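Local coordinates for penicillin-binding protein activator LpoA (Escherichia coli, PDB 6DR3) that activates the penicillin-binding protein PBP1a from the outer membrane, stimulating its transpeptidase activity in peptidoglycan synthesis, at residues 6-9 with 13-16; 19-24 with 37-42; 146-151 with 173-178; 130-135 with 142-147; 84-89 with 116-121. All blocks are in the same frame, centred on the assembly; numbering follows the deposited sequence.

Contact 1: 6-9 with 13-16; sequences STAY and TAQA
The carbonyl of A8 faces the backbone of T13 and A14, and this one oxygen draws the chain back against the helix it has just left. A14 N donates to A8 O at 3.3 Å, from above the carbonyl plane rather than within it, with an N-H...O angle of 140°. T13 N lies nearer A8 O, at 2.9 Å, but its N-H is turned off the line and the bond is weak. The same T13 presses its hydroxyl on A8, with T13 OG1 3.2 Å from A8 CB; the near +60° torsion (chi1 53°) puts OG1 between the backbone N and the carbonyl carbon of T13. One residue further on, Y9 CA points its hydrogen almost straight at A14 O, 3.4 Å away. These links fold the exit of helix 7-11 back on the helix itself, at the surface of the TPR-like amino-terminal domain of LpoA: the A8 carbonyl is met five and six residues later, beyond the four-residue spacing of an alpha-helical bond. One water lies between Y9 O and A14 O, placed to donate to both. Around this polar frame lies a thin apolar layer. A14 CB rests 3.7 Å from Y9 CD1 and 3.8 Å from A8 CB, while Q15 N comes to the edge of the tyrosine ring, near its plane. Further out, L39 of helix 30-47 touches the Y9 side chain, and A16 N is hydrogen-bonded to Y21 OH, which ties the end of segment 13-16 to the next helix.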
# COMPACT_ATOMS: atom_id res chain seq x y z
N SER A 6 15.73 12.13 -13.74
CA SER A 6 14.54 11.39 -13.33
C SER A 6 14.45 11.17 -11.82
O SER A 6 13.67 10.32 -11.38
CB SER A 6 14.51 10.04 -14.05
OG SER A 6 15.65 9.27 -13.73
N THR A 7 15.19 11.94 -11.02
CA THR A 7 15.22 11.70 -9.58
C THR A 7 13.82 11.68 -8.97
O THR A 7 13.42 10.69 -8.34
CB THR A 7 16.09 12.76 -8.90
OG1 THR A 7 17.43 12.67 -9.41
CG2 THR A 7 16.12 12.57 -7.38
N ALA A 8 13.07 12.77 -9.13
CA ALA A 8 11.77 12.89 -8.47
C ALA A 8 10.85 11.73 -8.84
O ALA A 8 10.18 11.16 -7.98
CB ALA A 8 11.11 14.22 -8.83
N TYR A 9 10.80 11.37 -10.13
CA TYR A 9 9.94 10.27 -10.55
C TYR A 9 10.41 8.96 -9.93
O TYR A 9 9.60 8.19 -9.39
CB TYR A 9 9.92 10.17 -12.07
CG TYR A 9 9.83 11.51 -12.77
CD1 TYR A 9 8.62 12.20 -12.84
CD2 TYR A 9 10.95 12.09 -13.35
CE1 TYR A 9 8.54 13.43 -13.48
CE2 TYR A 9 10.88 13.31 -13.99
CZ TYR A 9 9.67 13.98 -14.05
OH TYR A 9 9.60 15.19 -14.68
N THR A 13 8.34 11.35 -5.81
CA THR A 13 7.92 12.71 -5.48
C THR A 13 7.30 13.42 -6.68
O THR A 13 6.83 14.55 -6.53
CB THR A 13 9.11 13.51 -4.96
OG1 THR A 13 10.20 13.43 -5.89
CG2 THR A 13 9.57 12.97 -3.61
N ALA A 14 7.31 12.79 -7.85
CA ALA A 14 6.61 13.26 -9.03
C ALA A 14 6.16 12.03 -9.80
O ALA A 14 6.74 10.95 -9.67
CB ALA A 14 7.48 14.17 -9.89
N GLN A 15 5.10 12.19 -10.60
CA GLN A 15 4.57 11.10 -11.40
C GLN A 15 4.35 11.56 -12.84
O GLN A 15 3.99 12.71 -13.09
CB GLN A 15 3.24 10.56 -10.83
CG GLN A 15 3.40 9.39 -9.86
CD GLN A 15 3.70 9.83 -8.44
OE1 GLN A 15 3.44 10.97 -8.07
NE2 GLN A 15 4.23 8.91 -7.64
N ALA A 16 4.57 10.63 -13.76
CA ALA A 16 4.24 10.81 -15.17
C ALA A 16 3.78 9.46 -15.71
O ALA A 16 3.90 8.43 -15.05
CB ALA A 16 5.43 11.35 -15.97
O HOH W 1 6.99 8.50 -9.74

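Contact 2: 19-24 with 37-42; sequences AFYLQQ and QLLAIR
L39 lays its CB on the ring of Y21: the carbon is 3.7 Å from the ring centroid of Y21 and only 9° off the ring normal, a CH-pi contact nearly centred on the face. The aromatic plate thus lies mainly against the root of the leucine, and Y21 CD2 reaches the backbone, 3.3 Å from L39 O. With CG beside its backbone N (chi1 -65°), the tyrosine is directed across the gap to helix 30-47. The next bump is smaller. Y21 CB sits 4.0 Å from A40 CB, and on its other flank A40 CB receives the methyl of L22, with L22 CD2 3.5 Å away. The A40 methyl is a small knob lodged between Y21 CB and L22 CD2. The short segments approach to 8.3 Å between axes and run antiparallel at 159°, a close helical pairing of the sort from which TPR-like architectures are built, consistent with the small alanine where the CA atoms of Y21 and A40 are nearest. L56 of helix 50-58 packs on both L22 and A40 and covers that side. At the end of the phenol ring, Y21 OH is spoken for by A16 N. L39 CD2 skirts this end of the ring and also stands 3.8 Å above the plane of the R42 guanidinium, whose NH2 donates to M10 O.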
# COMPACT_ATOMS: atom_id res chain seq x y z
N ALA A 19 4.11 6.97 -21.51
CA ALA A 19 4.47 7.67 -22.74
C ALA A 19 5.58 8.68 -22.49
O ALA A 19 6.53 8.78 -23.28
CB ALA A 19 3.24 8.36 -23.33
N PHE A 20 5.49 9.42 -21.39
CA PHE A 20 6.54 10.38 -21.04
C PHE A 20 7.86 9.66 -20.77
O PHE A 20 8.90 10.02 -21.33
CB PHE A 20 6.11 11.19 -19.81
CG PHE A 20 7.12 12.19 -19.35
CD1 PHE A 20 7.23 13.42 -19.98
CD2 PHE A 20 7.95 11.91 -18.28
CE1 PHE A 20 8.17 14.35 -19.55
CE2 PHE A 20 8.89 12.83 -17.85
CZ PHE A 20 8.99 14.06 -18.48
N TYR A 21 7.83 8.64 -19.92
CA TYR A 21 9.06 7.92 -19.57
C TYR A 21 9.69 7.28 -20.80
O TYR A 21 10.92 7.31 -20.96
CB TYR A 21 8.76 6.85 -18.52
CG TYR A 21 8.31 7.39 -17.18
CD1 TYR A 21 8.82 8.57 -16.67
CD2 TYR A 21 7.36 6.71 -16.43
CE1 TYR A 21 8.41 9.06 -15.44
CE2 TYR A 21 6.94 7.19 -15.21
CZ TYR A 21 7.46 8.37 -14.72
OH TYR A 21 7.04 8.84 -13.49
N LEU A 22 8.87 6.69 -21.68
CA LEU A 22 9.41 6.07 -22.89
C LEU A 22 10.03 7.12 -23.81
O LEU A 22 11.06 6.86 -24.44
CB LEU A 22 8.31 5.30 -23.61
CG LEU A 22 7.79 4.05 -22.88
CD1 LEU A 22 6.53 3.52 -23.55
CD2 LEU A 22 8.86 2.97 -22.81
N GLN A 23 9.42 8.30 -23.89
CA GLN A 23 10.00 9.37 -24.70
C GLN A 23 11.35 9.81 -24.15
O GLN A 23 12.30 10.00 -24.92
CB GLN A 23 9.03 10.56 -24.75
CG GLN A 23 9.53 11.74 -25.57
CD GLN A 23 9.75 11.39 -27.03
OE1 GLN A 23 10.88 11.35 -27.51
NE2 GLN A 23 8.66 11.13 -27.74
N GLN A 24 11.46 9.96 -22.83
CA GLN A 24 12.74 10.32 -22.24
C GLN A 24 13.76 9.20 -22.40
O GLN A 24 14.94 9.46 -22.64
CB GLN A 24 12.56 10.66 -20.76
CG GLN A 24 11.58 11.78 -20.48
CD GLN A 24 11.92 13.05 -21.23
OE1 GLN A 24 13.04 13.55 -21.15
NE2 GLN A 24 10.96 13.58 -21.98
N GLN A 37 14.02 3.73 -18.18
CA GLN A 37 13.47 2.42 -18.52
C GLN A 37 12.78 1.79 -17.32
O GLN A 37 11.68 1.23 -17.45
CB GLN A 37 14.58 1.51 -19.05
CG GLN A 37 14.11 0.15 -19.52
CD GLN A 37 15.21 -0.64 -20.20
OE1 GLN A 37 16.31 -0.13 -20.41
NE2 GLN A 37 14.92 -1.89 -20.54
N LEU A 38 13.41 1.86 -16.15
CA LEU A 38 12.79 1.33 -14.94
C LEU A 38 11.47 2.05 -14.65
O LEU A 38 10.50 1.43 -14.20
CB LEU A 38 13.74 1.47 -13.75
CG LEU A 38 14.95 0.54 -13.74
CD1 LEU A 38 15.97 1.01 -12.72
CD2 LEU A 38 14.52 -0.89 -13.44
N LEU A 39 11.42 3.36 -14.91
CA LEU A 39 10.20 4.11 -14.67
C LEU A 39 9.12 3.74 -15.67
O LEU A 39 7.94 3.63 -15.32
CB LEU A 39 10.50 5.61 -14.71
CG LEU A 39 11.17 6.15 -13.45
CD1 LEU A 39 11.92 7.45 -13.73
CD2 LEU A 39 10.12 6.37 -12.36
N ALA A 40 9.50 3.54 -16.94
CA ALA A 40 8.54 3.10 -17.94
C ALA A 40 7.90 1.78 -17.54
O ALA A 40 6.68 1.61 -17.66
CB ALA A 40 9.22 2.97 -19.30
N ILE A 41 8.70 0.84 -17.05
CA ILE A 41 8.17 -0.44 -16.57
C ILE A 41 7.15 -0.20 -15.47
O ILE A 41 6.05 -0.76 -15.47
CB ILE A 41 9.31 -1.35 -16.10
CG1 ILE A 41 10.27 -1.65 -17.25
CG2 ILE A 41 8.76 -2.66 -15.52
CD1 ILE A 41 11.61 -2.19 -16.80
N ARG A 42 7.51 0.65 -14.50
CA ARG A 42 6.60 0.94 -13.39
C ARG A 42 5.28 1.50 -13.89
O ARG A 42 4.21 1.09 -13.42
CB ARG A 42 7.27 1.92 -12.42
CG ARG A 42 6.55 2.10 -11.10
CD ARG A 42 7.01 3.36 -10.37
NE ARG A 42 8.45 3.37 -10.12
CZ ARG A 42 9.08 4.28 -9.37
NH1 ARG A 42 8.39 5.26 -8.80
NH2 ARG A 42 10.39 4.20 -9.20

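Contact 3: 146-151 with 173-178; sequences DATWQA and QGWLDL
The indoles of W149 and W175 meet between two helices whose short segments cross at -57°, with axes 10.8 Å apart at closest approach, a separation wide enough to be filled by indoles. W149 leaves its helix with CG opposite the backbone N (chi1 -178°), which carries the six-membered ring across the gap. From CB and CG the ring runs to CE3, the first atom to find the other helix, 4.3 Å from W175 CZ3. The next atom, W149 CZ3, presses on the branch point of the leucine, 3.7 Å from L178 CG and 3.8 Å from L178 CD2. At the far end W149 CH2 comes 3.9 Å from L178 O, which lies in the plane of the indole at its edge. W182 packs edge-to-face with W149, and Q215 and L216 of helix 214-217 touch it as well. A second joint lies beside the first. T148 sets its methyl over the face of W175, with T148 CG2 3.8 Å from the centroid of the five-membered ring and 13° off its normal, a CH-pi contact. The threonine splits its two ends: OG1 turns back to N144 O within its own helix, leaving CG2 to meet the indole. I130 and I145 also pack on W175. Between these segments of helices 138-153 and 170-185 the chemistry is therefore almost wholly apolar, apart from the L178 carbonyl oxygen at the indole edge: buried methyls, methine and ring carbons are fitted by shape, and the threonine hydroxyl has its polar need met inside its own helix.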
# COMPACT_ATOMS: atom_id res chain seq x y z
N ASP A 146 -9.96 3.50 4.81
CA ASP A 146 -11.24 2.88 4.50
C ASP A 146 -11.10 1.40 4.20
O ASP A 146 -12.00 0.62 4.53
CB ASP A 146 -11.90 3.60 3.32
CG ASP A 146 -12.33 5.01 3.67
OD1 ASP A 146 -12.32 5.35 4.87
OD2 ASP A 146 -12.68 5.77 2.75
N ALA A 147 -9.99 0.99 3.58
CA ALA A 147 -9.74 -0.43 3.38
C ALA A 147 -9.50 -1.14 4.70
O ALA A 147 -9.97 -2.26 4.91
CB ALA A 147 -8.56 -0.63 2.44
N THR A 148 -8.77 -0.50 5.62
CA THR A 148 -8.59 -1.06 6.95
C THR A 148 -9.94 -1.28 7.63
O THR A 148 -10.15 -2.31 8.27
CB THR A 148 -7.71 -0.15 7.80
OG1 THR A 148 -6.47 0.11 7.12
CG2 THR A 148 -7.41 -0.79 9.15
N TRP A 149 -10.86 -0.33 7.49
CA TRP A 149 -12.15 -0.47 8.15
C TRP A 149 -12.98 -1.58 7.52
O TRP A 149 -13.63 -2.35 8.24
CB TRP A 149 -12.93 0.84 8.12
CG TRP A 149 -14.22 0.69 8.84
CD1 TRP A 149 -15.48 0.76 8.31
CD2 TRP A 149 -14.39 0.39 10.23
NE1 TRP A 149 -16.42 0.54 9.29
CE2 TRP A 149 -15.77 0.30 10.47
CE3 TRP A 149 -13.50 0.19 11.29
CZ2 TRP A 149 -16.29 0.03 11.74
CZ3 TRP A 149 -14.02 -0.08 12.55
CH2 TRP A 149 -15.40 -0.16 12.76
N GLN A 150 -12.99 -1.68 6.19
CA GLN A 150 -13.76 -2.74 5.56
C GLN A 150 -13.28 -4.11 6.03
O GLN A 150 -14.10 -5.00 6.29
CB GLN A 150 -13.68 -2.65 4.03
CG GLN A 150 -14.37 -3.84 3.34
CD GLN A 150 -14.53 -3.66 1.85
OE1 GLN A 150 -14.06 -4.48 1.06
NE2 GLN A 150 -15.23 -2.61 1.45
N ALA A 151 -11.96 -4.29 6.14
CA ALA A 151 -11.44 -5.56 6.63
C ALA A 151 -11.90 -5.84 8.05
O ALA A 151 -12.25 -6.97 8.39
CB ALA A 151 -9.91 -5.56 6.55
N GLN A 173 -4.04 -2.50 17.90
CA GLN A 173 -4.89 -2.61 19.08
C GLN A 173 -5.99 -1.55 19.06
O GLN A 173 -7.14 -1.84 19.39
CB GLN A 173 -4.05 -2.48 20.35
CG GLN A 173 -4.85 -2.73 21.63
CD GLN A 173 -4.04 -2.46 22.89
OE1 GLN A 173 -3.02 -1.78 22.86
NE2 GLN A 173 -4.51 -3.01 24.01
N GLY A 174 -5.64 -0.32 18.68
CA GLY A 174 -6.64 0.72 18.57
C GLY A 174 -7.69 0.41 17.53
O GLY A 174 -8.88 0.66 17.74
N TRP A 175 -7.27 -0.13 16.38
CA TRP A 175 -8.22 -0.51 15.35
C TRP A 175 -9.17 -1.59 15.84
O TRP A 175 -10.38 -1.53 15.60
CB TRP A 175 -7.49 -0.98 14.09
CG TRP A 175 -7.04 0.13 13.19
CD1 TRP A 175 -5.75 0.44 12.85
CD2 TRP A 175 -7.87 1.07 12.50
NE1 TRP A 175 -5.73 1.51 12.00
CE2 TRP A 175 -7.02 1.92 11.76
CE3 TRP A 175 -9.25 1.27 12.43
CZ2 TRP A 175 -7.50 2.95 10.97
CZ3 TRP A 175 -9.73 2.30 11.64
CH2 TRP A 175 -8.86 3.13 10.92
N LEU A 176 -8.63 -2.60 16.54
CA LEU A 176 -9.48 -3.66 17.06
C LEU A 176 -10.42 -3.15 18.14
O LEU A 176 -11.51 -3.69 18.31
CB LEU A 176 -8.61 -4.80 17.61
CG LEU A 176 -7.75 -5.52 16.56
CD1 LEU A 176 -6.82 -6.52 17.24
CD2 LEU A 176 -8.61 -6.22 15.52
N ASP A 177 -10.02 -2.11 18.88
CA ASP A 177 -10.92 -1.52 19.85
C ASP A 177 -12.10 -0.84 19.16
O ASP A 177 -13.25 -0.98 19.59
CB ASP A 177 -10.17 -0.52 20.73
CG ASP A 177 -10.99 -0.07 21.92
OD1 ASP A 177 -10.98 -0.79 22.95
OD2 ASP A 177 -11.65 0.98 21.83
N LEU A 178 -11.84 -0.11 18.07
CA LEU A 178 -12.93 0.51 17.33
C LEU A 178 -13.84 -0.54 16.71
O LEU A 178 -15.06 -0.36 16.65
CB LEU A 178 -12.38 1.44 16.25
CG LEU A 178 -13.40 2.22 15.42
CD1 LEU A 178 -14.25 3.13 16.31
CD2 LEU A 178 -12.71 3.04 14.34

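Contact 4: 130-135 with 142-147; sequences IAQEPL and QQNIDA
N144 and Q132 join the two arms of a hairpin of helix 123-132 and helix 138-153, with a 3-10 segment at 133-135 between them. Their side chains slide past one another in opposite directions, with the amide planes 54° apart, and one hydrogen bond passes between them: N144 ND2 donates to Q132 OE1 at 3.1 Å, with an N-H...O angle of 150°. The donor lies in the carbonyl plane of Q132 on a lone pair, and OE1 is almost in the amide plane of N144, so both amides use their proper directions in spite of the twist. N144 ND2 also donates to L129 O, and this second bond ties the asparagine to the backbone of helix 123-132. Q132 in turn is held from behind, its NE2 donating to Q111 OE1 and A107 O of helix 103-117. On the other side of the N144 amide, E133 crosses at about a right angle: its CB packs 3.6 Å from N144 OD1, while the chain bends at its second torsion (chi2 -81°) and leads the carboxylate away to a salt bridge with K141. On the side of segment 142-147 that faces the loop around P213, one turn of helix is stapled by its own side chains, where Q142 NE2 meets D146 OD1 at 2.9 Å from above the carboxylate plane.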
# COMPACT_ATOMS: atom_id res chain seq x y z
N ILE A 130 -1.57 -1.18 7.95
CA ILE A 130 -1.07 -0.33 9.04
C ILE A 130 0.37 0.07 8.79
O ILE A 130 0.77 1.21 9.06
CB ILE A 130 -1.25 -1.06 10.38
CG1 ILE A 130 -2.73 -1.17 10.73
CG2 ILE A 130 -0.50 -0.33 11.50
CD1 ILE A 130 -3.04 -2.13 11.86
N ALA A 131 1.19 -0.85 8.26
CA ALA A 131 2.58 -0.53 7.98
C ALA A 131 2.70 0.47 6.84
O ALA A 131 3.65 1.27 6.82
CB ALA A 131 3.36 -1.80 7.65
N GLN A 132 1.77 0.45 5.89
CA GLN A 132 1.83 1.34 4.74
C GLN A 132 1.33 2.74 5.06
O GLN A 132 1.85 3.72 4.51
CB GLN A 132 1.02 0.76 3.59
CG GLN A 132 1.16 1.53 2.27
CD GLN A 132 0.04 1.20 1.29
OE1 GLN A 132 -1.14 1.26 1.64
NE2 GLN A 132 0.42 0.84 0.06
N GLU A 133 0.33 2.86 5.93
CA GLU A 133 -0.34 4.14 6.14
C GLU A 133 0.62 5.29 6.45
O GLU A 133 0.44 6.38 5.87
CB GLU A 133 -1.39 3.99 7.25
CG GLU A 133 -2.15 5.27 7.58
CD GLU A 133 -1.38 6.20 8.51
OE1 GLU A 133 -0.61 5.70 9.34
OE2 GLU A 133 -1.55 7.43 8.39
N PRO A 134 1.62 5.15 7.32
CA PRO A 134 2.51 6.29 7.59
C PRO A 134 3.30 6.74 6.37
O PRO A 134 3.80 7.87 6.36
CB PRO A 134 3.44 5.76 8.69
CG PRO A 134 2.76 4.56 9.25
CD PRO A 134 1.98 3.97 8.13
N LEU A 135 3.43 5.90 5.35
CA LEU A 135 4.20 6.23 4.16
C LEU A 135 3.39 6.99 3.11
O LEU A 135 3.98 7.50 2.15
CB LEU A 135 4.76 4.95 3.53
CG LEU A 135 5.37 3.93 4.49
CD1 LEU A 135 5.80 2.68 3.74
CD2 LEU A 135 6.54 4.52 5.26
N GLN A 142 -6.82 8.24 3.23
CA GLN A 142 -8.22 7.88 3.43
C GLN A 142 -8.56 6.56 2.76
O GLN A 142 -9.24 5.70 3.35
CB GLN A 142 -9.13 8.99 2.89
CG GLN A 142 -10.60 8.82 3.24
CD GLN A 142 -10.88 9.04 4.71
OE1 GLN A 142 -10.81 10.16 5.20
NE2 GLN A 142 -11.19 7.96 5.42
N GLN A 143 -8.08 6.37 1.53
CA GLN A 143 -8.25 5.11 0.82
C GLN A 143 -7.72 3.94 1.65
O GLN A 143 -8.38 2.90 1.78
CB GLN A 143 -7.53 5.22 -0.53
CG GLN A 143 -7.27 3.92 -1.24
CD GLN A 143 -5.89 3.35 -0.95
OE1 GLN A 143 -4.96 4.07 -0.58
NE2 GLN A 143 -5.75 2.04 -1.14
N ASN A 144 -6.52 4.10 2.22
CA ASN A 144 -5.95 3.06 3.07
C ASN A 144 -6.78 2.87 4.33
O ASN A 144 -7.06 1.73 4.74
CB ASN A 144 -4.50 3.43 3.42
CG ASN A 144 -3.91 2.54 4.49
OD1 ASN A 144 -4.29 2.62 5.66
ND2 ASN A 144 -2.96 1.70 4.11
N ILE A 145 -7.18 3.97 4.97
CA ILE A 145 -7.98 3.88 6.19
C ILE A 145 -9.30 3.16 5.93
O ILE A 145 -9.73 2.31 6.71
CB ILE A 145 -8.20 5.29 6.77
CG1 ILE A 145 -6.87 5.82 7.34
CG2 ILE A 145 -9.29 5.30 7.85
CD1 ILE A 145 -6.88 7.29 7.66
N ASP A 146 -9.96 3.50 4.81
CA ASP A 146 -11.24 2.88 4.50
C ASP A 146 -11.10 1.40 4.20
O ASP A 146 -12.00 0.62 4.53
CB ASP A 146 -11.90 3.60 3.32
CG ASP A 146 -12.33 5.01 3.67
OD1 ASP A 146 -12.32 5.35 4.87
OD2 ASP A 146 -12.68 5.77 2.75
N ALA A 147 -9.99 0.99 3.58
CA ALA A 147 -9.74 -0.43 3.38
C ALA A 147 -9.50 -1.14 4.70
O ALA A 147 -9.97 -2.26 4.91
CB ALA A 147 -8.56 -0.63 2.44

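Contact 5: 84-89 with 116-121; sequences KDFAGA and ASQGRP
F86 receives the side chain of Q118 over one face of its ring. The two groups come from opposite directions, and the amide end of Q118 lies above the middle of the ring with its plane tilted 40° from it. The carbons of this arm are in ordinary contact, Q118 CG and Q118 CD each 3.9 Å from F86 CE1. At the ring's edge, near its plane, A116 CA stands 4.3 Å from F86 CD1, a looser touch. L81 of helix 66-82 packs on F86 and A89, giving the phenylalanine an apolar neighbour within the helical array. The backbone under F86 is fixed by a cap: D85 is the N-cap of helix 86-93, its OD1 taking G88 N at 2.8 Å, and A89 N bonds D85 O at 2.9 Å. Just before it, K84 closes the preceding helix in a Schellman motif, so the ring projects from a tight junction between two helices. On the partner side the contact opens to solvent. Past helix 103-117 the chain makes a type I' turn from S117 to R120, closed by R120 N to S117 O at 3.2 Å, with Q118 (phi 56°) and G119 (phi 59°) at its corners; G119 and R120 are exposed. That turn presents Q118 to the ring. An amide end tilted over an aromatic face would pack mainly by dispersion and polarisation, which would make this loop-to-helix contact less directional than a hydrogen-bonded one.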
# COMPACT_ATOMS: atom_id res chain seq x y z
N LYS A 84 -1.29 -12.20 -12.40
CA LYS A 84 -2.05 -13.08 -11.51
C LYS A 84 -1.21 -14.22 -10.95
O LYS A 84 -1.75 -15.21 -10.46
CB LYS A 84 -3.29 -13.64 -12.22
CG LYS A 84 -4.47 -12.69 -12.26
CD LYS A 84 -4.24 -11.52 -13.20
CE LYS A 84 -5.48 -10.66 -13.33
NZ LYS A 84 -6.65 -11.42 -13.84
N ASP A 85 0.12 -14.09 -11.01
CA ASP A 85 1.01 -15.09 -10.42
C ASP A 85 1.24 -14.73 -8.95
O ASP A 85 2.34 -14.36 -8.52
CB ASP A 85 2.32 -15.16 -11.20
CG ASP A 85 3.23 -16.27 -10.70
OD1 ASP A 85 2.83 -17.00 -9.78
OD2 ASP A 85 4.35 -16.41 -11.24
N PHE A 86 0.17 -14.86 -8.17
CA PHE A 86 0.23 -14.50 -6.76
C PHE A 86 1.21 -15.38 -6.00
O PHE A 86 1.86 -14.91 -5.06
CB PHE A 86 -1.17 -14.59 -6.14
CG PHE A 86 -2.16 -13.64 -6.75
CD1 PHE A 86 -2.30 -12.35 -6.25
CD2 PHE A 86 -2.95 -14.03 -7.82
CE1 PHE A 86 -3.21 -11.47 -6.81
CE2 PHE A 86 -3.86 -13.16 -8.38
CZ PHE A 86 -3.99 -11.88 -7.88
N ALA A 87 1.32 -16.65 -6.37
CA ALA A 87 2.28 -17.53 -5.72
C ALA A 87 3.71 -17.08 -5.98
O ALA A 87 4.54 -17.02 -5.07
CB ALA A 87 2.08 -18.97 -6.19
N GLY A 88 4.02 -16.74 -7.24
CA GLY A 88 5.33 -16.21 -7.55
C GLY A 88 5.60 -14.88 -6.88
O GLY A 88 6.73 -14.59 -6.48
N ALA A 89 4.56 -14.05 -6.75
CA ALA A 89 4.72 -12.76 -6.09
C ALA A 89 5.05 -12.94 -4.61
O ALA A 89 5.98 -12.31 -4.09
CB ALA A 89 3.45 -11.92 -6.26
N ALA A 116 -1.60 -8.91 -2.65
CA ALA A 116 -1.47 -10.37 -2.58
C ALA A 116 -2.59 -11.00 -1.76
O ALA A 116 -2.92 -12.17 -1.97
CB ALA A 116 -0.11 -10.74 -1.98
N SER A 117 -3.18 -10.25 -0.82
CA SER A 117 -4.26 -10.78 0.00
C SER A 117 -5.61 -10.74 -0.71
O SER A 117 -6.51 -11.49 -0.32
CB SER A 117 -4.34 -10.00 1.31
OG SER A 117 -3.21 -10.25 2.12
N GLN A 118 -5.76 -9.89 -1.72
CA GLN A 118 -7.00 -9.79 -2.48
C GLN A 118 -8.19 -9.49 -1.56
O GLN A 118 -9.20 -10.19 -1.57
CB GLN A 118 -7.25 -11.06 -3.29
CG GLN A 118 -6.14 -11.41 -4.27
CD GLN A 118 -5.63 -12.83 -4.09
OE1 GLN A 118 -5.47 -13.31 -2.97
NE2 GLN A 118 -5.37 -13.51 -5.20
N GLY A 119 -8.04 -8.44 -0.76
CA GLY A 119 -9.12 -7.99 0.10
C GLY A 119 -9.62 -9.03 1.09
O GLY A 119 -10.72 -8.87 1.64
N ARG A 120 -8.86 -10.09 1.33
CA ARG A 120 -9.26 -11.12 2.28
C ARG A 120 -8.91 -10.67 3.69
O ARG A 120 -7.72 -10.59 4.04
CB ARG A 120 -8.59 -12.45 1.94
CG ARG A 120 -9.08 -13.07 0.65
CD ARG A 120 -8.24 -14.25 0.22
NE ARG A 120 -8.72 -14.84 -1.03
CZ ARG A 120 -8.09 -15.79 -1.71
NH1 ARG A 120 -6.93 -16.27 -1.28
NH2 ARG A 120 -8.62 -16.26 -2.83
N PRO A 121 -9.90 -10.35 4.53
CA PRO A 121 -9.58 -9.84 5.87
C PRO A 121 -8.82 -10.87 6.70
O PRO A 121 -9.30 -11.99 6.93
CB PRO A 121 -10.95 -9.52 6.47
CG PRO A 121 -11.91 -10.35 5.70
CD PRO A 121 -11.35 -10.44 4.31

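In the fold
Contacts 2, 3 and 4 are buried and contact 1 lies at the surface, with contact 5 between them, only partly buried. Contacts 1 and 2 adjoin, on helices 7-11 and 18-25 that follow each other in the chain. Contacts 3 and 4 share D146 and A147 and both use helix 138-153; their centres are 10 Å apart. Those two pairs lie far from each other, contacts 2 and 3 having centres about 37 Å apart on opposite sides of the chain's centre. Contact 5 touches contact 3 where P121 packs on A151. Chemistry follows place: contacts 2 and 3 are largely apolar, contact 4 buries paired amides, contact 1 relies on backbone and water, and contact 5 sets an amide on a ring.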